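Local structure of uncharacterized protein Atu2452 (Agrobacterium tumefaciens, 2R8B) at residues 120-132 and 154-166. The protein is of unknown function but belongs to the dienelactone hydrolase family of alpha/beta hydrolases and is probably a serine hydrolase. Residues are numbered along the deposited sequence; the frame is centred on the assembly and turned at random.
Sequences LERATGKMADFIK and ILANVLIEQPELF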
loop_
_atom_site.group_PDB
_atom_site.type_symbol
_atom_site.label_atom_id
_atom_site.label_comp_id
_atom_site.label_asym_id
_atom_site.label_seq_id
_atom_site.Cartn_x
_atom_site.Cartn_y
_atom_site.Cartn_z
ATOM N N LEU A 120 -7.968 7.005 -10.613
ATOM C CA LEU A 120 -7.814 6.114 -9.479
ATOM C C LEU A 120 -8.383 4.731 -9.738
ATOM O O LEU A 120 -7.749 3.736 -9.385
ATOM C CB LEU A 120 -8.438 6.703 -8.213
ATOM C CG LEU A 120 -8.389 5.791 -6.988
ATOM C CD1 LEU A 120 -7.019 5.844 -6.354
ATOM C CD2 LEU A 120 -9.441 6.187 -5.980
ATOM N N GLU A 121 -9.565 4.673 -10.342
ATOM C CA GLU A 121 -10.168 3.406 -10.697
ATOM C C GLU A 121 -9.310 2.700 -11.758
ATOM O O GLU A 121 -9.040 1.486 -11.657
ATOM C CB GLU A 121 -11.609 3.605 -11.125
ATOM C CG GLU A 121 -12.107 2.738 -12.291
ATOM C CD GLU A 121 -13.644 2.788 -12.410
ATOM O OE1 GLU A 121 -14.257 2.362 -11.405
ATOM O OE2 GLU A 121 -14.239 3.237 -13.448
ATOM N N ARG A 122 -8.821 3.468 -12.735
ATOM C CA ARG A 122 -7.904 2.902 -13.743
ATOM C C ARG A 122 -6.697 2.218 -13.099
ATOM O O ARG A 122 -6.343 1.104 -13.502
ATOM C CB ARG A 122 -7.444 3.944 -14.789
ATOM C CG ARG A 122 -6.484 3.376 -15.854
ATOM C CD ARG A 122 -5.622 4.439 -16.542
ATOM N NE ARG A 122 -4.841 5.291 -15.620
ATOM C CZ ARG A 122 -3.829 4.888 -14.818
ATOM N NH1 ARG A 122 -3.442 3.617 -14.770
ATOM N NH2 ARG A 122 -3.190 5.771 -14.046
ATOM N N ALA A 123 -6.111 2.884 -12.099
ATOM C CA ALA A 123 -4.831 2.501 -11.499
ATOM C C ALA A 123 -5.008 1.347 -10.532
ATOM O O ALA A 123 -4.128 0.485 -10.359
ATOM C CB ALA A 123 -4.218 3.674 -10.780
ATOM N N THR A 124 -6.171 1.343 -9.896
ATOM C CA THR A 124 -6.544 0.278 -8.978
ATOM C C THR A 124 -6.678 -1.008 -9.763
ATOM O O THR A 124 -6.116 -2.024 -9.362
ATOM C CB THR A 124 -7.808 0.662 -8.203
ATOM O OG1 THR A 124 -7.487 1.794 -7.394
ATOM C CG2 THR A 124 -8.288 -0.471 -7.315
ATOM N N GLY A 125 -7.358 -0.940 -10.905
ATOM C CA GLY A 125 -7.467 -2.059 -11.819
ATOM C C GLY A 125 -6.145 -2.523 -12.376
ATOM O O GLY A 125 -5.969 -3.716 -12.573
ATOM N N LYS A 126 -5.210 -1.599 -12.617
ATOM C CA LYS A 126 -3.862 -1.952 -13.114
ATOM C C LYS A 126 -3.049 -2.662 -12.031
ATOM O O LYS A 126 -2.585 -3.773 -12.251
ATOM C CB LYS A 126 -3.133 -0.709 -13.626
ATOM C CG LYS A 126 -1.851 -0.952 -14.405
ATOM C CD LYS A 126 -1.407 0.297 -15.189
ATOM C CE LYS A 126 0.129 0.354 -15.329
ATOM N NZ LYS A 126 0.632 1.238 -16.434
HETATM N N MSE A 127 -2.905 -2.034 -10.857
HETATM C CA MSE A 127 -2.301 -2.670 -9.678
HETATM C C MSE A 127 -2.786 -4.074 -9.360
HETATM O O MSE A 127 -1.971 -5.004 -9.222
HETATM C CB MSE A 127 -2.575 -1.860 -8.447
HETATM C CG MSE A 127 -1.455 -1.053 -8.036
HETATM SE SE MSE A 127 0.165 -2.015 -7.608
HETATM C CE MSE A 127 1.274 -0.534 -8.267
ATOM N N ALA A 128 -4.100 -4.229 -9.202
ATOM C CA ALA A 128 -4.667 -5.535 -8.950
ATOM C C ALA A 128 -4.089 -6.563 -9.937
ATOM O O ALA A 128 -3.555 -7.586 -9.523
ATOM C CB ALA A 128 -6.150 -5.479 -9.078
ATOM N N ASP A 129 -4.179 -6.267 -11.233
ATOM C CA ASP A 129 -3.763 -7.199 -12.268
ATOM C C ASP A 129 -2.294 -7.550 -12.164
ATOM O O ASP A 129 -1.927 -8.740 -12.202
ATOM C CB ASP A 129 -4.075 -6.616 -13.641
ATOM C CG ASP A 129 -5.546 -6.678 -13.954
ATOM O OD1 ASP A 129 -6.196 -7.569 -13.360
ATOM O OD2 ASP A 129 -6.052 -5.857 -14.768
ATOM N N PHE A 130 -1.488 -6.493 -12.032
ATOM C CA PHE A 130 -0.063 -6.533 -11.854
ATOM C C PHE A 130 0.237 -7.461 -10.689
ATOM O O PHE A 130 0.962 -8.429 -10.838
ATOM C CB PHE A 130 0.396 -5.104 -11.573
ATOM C CG PHE A 130 1.869 -4.949 -11.324
ATOM C CD1 PHE A 130 2.780 -4.960 -12.372
ATOM C CD2 PHE A 130 2.344 -4.705 -10.051
ATOM C CE1 PHE A 130 4.152 -4.781 -12.149
ATOM C CE2 PHE A 130 3.710 -4.518 -9.828
ATOM C CZ PHE A 130 4.607 -4.571 -10.881
ATOM N N ILE A 131 -0.364 -7.214 -9.540
ATOM C CA ILE A 131 -0.174 -8.114 -8.405
ATOM C C ILE A 131 -0.601 -9.583 -8.695
ATOM O O ILE A 131 0.222 -10.471 -8.563
ATOM C CB ILE A 131 -0.788 -7.511 -7.096
ATOM C CG1 ILE A 131 0.025 -6.287 -6.662
ATOM C CG2 ILE A 131 -0.796 -8.548 -5.961
ATOM C CD1 ILE A 131 -0.715 -5.324 -5.805
ATOM N N LYS A 132 -1.843 -9.847 -9.103
ATOM C CA LYS A 132 -2.276 -11.211 -9.492
ATOM C C LYS A 132 -1.313 -11.910 -10.485
ATOM O O LYS A 132 -1.075 -13.137 -10.404
ATOM C CB LYS A 132 -3.678 -11.203 -10.126
ATOM C CG LYS A 132 -4.845 -10.954 -9.160
ATOM C CD LYS A 132 -5.921 -10.067 -9.814
ATOM C CE LYS A 132 -7.239 -10.033 -9.024
ATOM N NZ LYS A 132 -8.105 -11.198 -9.417
ATOM N N ILE A 154 -3.232 4.160 -3.020
ATOM C CA ILE A 154 -3.586 3.226 -4.094
ATOM C C ILE A 154 -3.781 1.833 -3.465
ATOM O O ILE A 154 -4.649 1.024 -3.858
ATOM C CB ILE A 154 -2.565 3.333 -5.293
ATOM C CG1 ILE A 154 -3.125 2.845 -6.641
ATOM C CG2 ILE A 154 -1.196 2.795 -4.991
ATOM C CD1 ILE A 154 -3.451 1.446 -6.759
ATOM N N LEU A 155 -3.034 1.592 -2.403
ATOM C CA LEU A 155 -3.090 0.295 -1.770
ATOM C C LEU A 155 -4.387 0.193 -0.979
ATOM O O LEU A 155 -5.085 -0.825 -1.042
ATOM C CB LEU A 155 -1.845 0.086 -0.913
ATOM C CG LEU A 155 -1.734 -1.153 -0.039
ATOM C CD1 LEU A 155 -1.899 -2.465 -0.860
ATOM C CD2 LEU A 155 -0.408 -1.134 0.783
ATOM N N ALA A 156 -4.732 1.254 -0.247
ATOM C CA ALA A 156 -5.996 1.289 0.439
ATOM C C ALA A 156 -7.145 1.039 -0.533
ATOM O O ALA A 156 -7.987 0.183 -0.263
ATOM C CB ALA A 156 -6.153 2.528 1.099
ATOM N N ASN A 157 -7.191 1.716 -1.681
ATOM C CA ASN A 157 -8.309 1.498 -2.644
ATOM C C ASN A 157 -8.347 0.027 -3.149
ATOM O O ASN A 157 -9.449 -0.553 -3.361
ATOM C CB ASN A 157 -8.273 2.496 -3.804
ATOM C CG ASN A 157 -9.634 2.615 -4.538
ATOM O OD1 ASN A 157 -10.660 2.939 -3.932
ATOM N ND2 ASN A 157 -9.635 2.386 -5.848
ATOM N N VAL A 158 -7.180 -0.606 -3.306
ATOM C CA VAL A 158 -7.199 -2.026 -3.648
ATOM C C VAL A 158 -7.859 -2.854 -2.544
ATOM O O VAL A 158 -8.743 -3.659 -2.825
ATOM C CB VAL A 158 -5.839 -2.608 -3.940
ATOM C CG1 VAL A 158 -6.042 -4.066 -4.282
ATOM C CG2 VAL A 158 -5.130 -1.887 -5.115
ATOM N N LEU A 159 -7.451 -2.639 -1.291
ATOM C CA LEU A 159 -8.123 -3.236 -0.127
ATOM C C LEU A 159 -9.631 -3.103 -0.165
ATOM O O LEU A 159 -10.357 -3.993 0.301
ATOM C CB LEU A 159 -7.634 -2.568 1.146
ATOM C CG LEU A 159 -6.130 -2.730 1.351
ATOM C CD1 LEU A 159 -5.697 -2.060 2.660
ATOM C CD2 LEU A 159 -5.667 -4.188 1.303
ATOM N N ILE A 160 -10.105 -1.967 -0.696
ATOM C CA ILE A 160 -11.528 -1.691 -0.850
ATOM C C ILE A 160 -12.180 -2.358 -2.049
ATOM O O ILE A 160 -13.317 -2.828 -1.945
ATOM C CB ILE A 160 -11.763 -0.189 -0.917
ATOM C CG1 ILE A 160 -11.607 0.417 0.481
ATOM C CG2 ILE A 160 -13.134 0.111 -1.422
ATOM C CD1 ILE A 160 -11.106 1.864 0.461
ATOM N N GLU A 161 -11.499 -2.377 -3.192
ATOM C CA GLU A 161 -12.155 -2.831 -4.427
ATOM C C GLU A 161 -11.959 -4.329 -4.653
ATOM O O GLU A 161 -12.782 -4.988 -5.303
ATOM C CB GLU A 161 -11.629 -2.054 -5.623
ATOM C CG GLU A 161 -11.842 -0.554 -5.519
ATOM C CD GLU A 161 -13.265 -0.133 -5.908
ATOM O OE1 GLU A 161 -13.866 0.752 -5.246
ATOM O OE2 GLU A 161 -13.790 -0.691 -6.887
ATOM N N GLN A 162 -10.863 -4.861 -4.117
ATOM C CA GLN A 162 -10.550 -6.291 -4.201
ATOM C C GLN A 162 -10.361 -6.754 -2.790
ATOM O O GLN A 162 -9.229 -7.062 -2.374
ATOM C CB GLN A 162 -9.241 -6.500 -4.925
ATOM C CG GLN A 162 -9.045 -5.596 -6.109
ATOM C CD GLN A 162 -9.718 -6.142 -7.342
ATOM O OE1 GLN A 162 -9.050 -6.534 -8.290
ATOM N NE2 GLN A 162 -11.041 -6.201 -7.325
ATOM N N PRO A 163 -11.452 -6.755 -2.018
ATOM C CA PRO A 163 -11.206 -6.918 -0.592
ATOM C C PRO A 163 -10.505 -8.261 -0.279
ATOM O O PRO A 163 -9.913 -8.420 0.781
ATOM C CB PRO A 163 -12.625 -6.796 0.018
ATOM C CG PRO A 163 -13.558 -7.148 -1.113
ATOM C CD PRO A 163 -12.887 -6.638 -2.340
ATOM N N GLU A 164 -10.518 -9.191 -1.228
ATOM C CA GLU A 164 -10.028 -10.520 -0.955
ATOM C C GLU A 164 -8.636 -10.813 -1.501
ATOM O O GLU A 164 -8.124 -11.943 -1.384
ATOM C CB GLU A 164 -11.070 -11.572 -1.363
ATOM C CG GLU A 164 -12.058 -11.799 -0.221
ATOM C CD GLU A 164 -13.006 -13.018 -0.381
ATOM O OE1 GLU A 164 -12.664 -13.962 -1.140
ATOM O OE2 GLU A 164 -14.083 -13.047 0.291
ATOM N N LEU A 165 -7.996 -9.809 -2.078
ATOM C CA LEU A 165 -6.626 -10.000 -2.574
ATOM C C LEU A 165 -5.531 -10.027 -1.480
ATOM O O LEU A 165 -4.779 -10.957 -1.405
ATOM C CB LEU A 165 -6.309 -9.019 -3.698
ATOM C CG LEU A 165 -4.895 -9.113 -4.244
ATOM C CD1 LEU A 165 -4.653 -10.464 -4.906
ATOM C CD2 LEU A 165 -4.651 -7.978 -5.229
ATOM N N PHE A 166 -5.473 -9.035 -0.612
ATOM C CA PHE A 166 -4.423 -8.924 0.389
ATOM C C PHE A 166 -4.630 -9.659 1.687
ATOM O O PHE A 166 -5.731 -9.672 2.243
ATOM C CB PHE A 166 -4.171 -7.459 0.719
ATOM C CG PHE A 166 -3.256 -6.787 -0.253
ATOM C CD1 PHE A 166 -3.751 -6.298 -1.475
ATOM C CD2 PHE A 166 -1.890 -6.662 0.025
ATOM C CE1 PHE A 166 -2.889 -5.674 -2.408
ATOM C CE2 PHE A 166 -1.034 -6.068 -0.905
ATOM C CZ PHE A 166 -1.533 -5.574 -2.125
#
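T124 and N157 form the polar centre of this buried helix crossing, an instructive case of a hydroxyl joining two helices. N157 donates from ND2 to T124 OG1 at 2.7 Å, with a nearly straight N-H...O angle of 168° and the oxygen in the amide plane. The hydroxyl in turn donates to L120 O, one turn back, so its proton is committed and its oxygen accepts from the amide. That carbonyl also takes T124 N, the two donors arriving from opposite faces of its plane. CG and CD2 of L120 rest against the N157 amide.

Apolar contacts flank this pair. T124 fits as a knob among I154, N157, V158 and E161; chi1 of -65° sets OG1 beside the backbone N, where the N157 amide meets it, and turns CG2 to 4.0 Å from E161 CG. Deeper, the I154 side chain crosses that of selenomethionine M127 at about a right angle, CD1 against CG, while V158 CG2 approaches M127 CB. Further along, I131 divides its branches: CG2 meets L165 CD2 at 4.0 Å, and CD1 reaches F166 CZ at 3.8 Å.

Toward the solvent, Q162 turns its OE1 to A128 CB, while its NE2 donates to E161 O (2.9 Å).

The segment axes cross at -78°, 9.5 Å apart; I131 and F166 touch strands 64-68 and 143-148. Helix 117-138, strand 143-148 and helix 150-161 follow one another as in the alpha/beta-hydrolase fold, the strand-helix turn being probably the nucleophile elbow, which I154 touches.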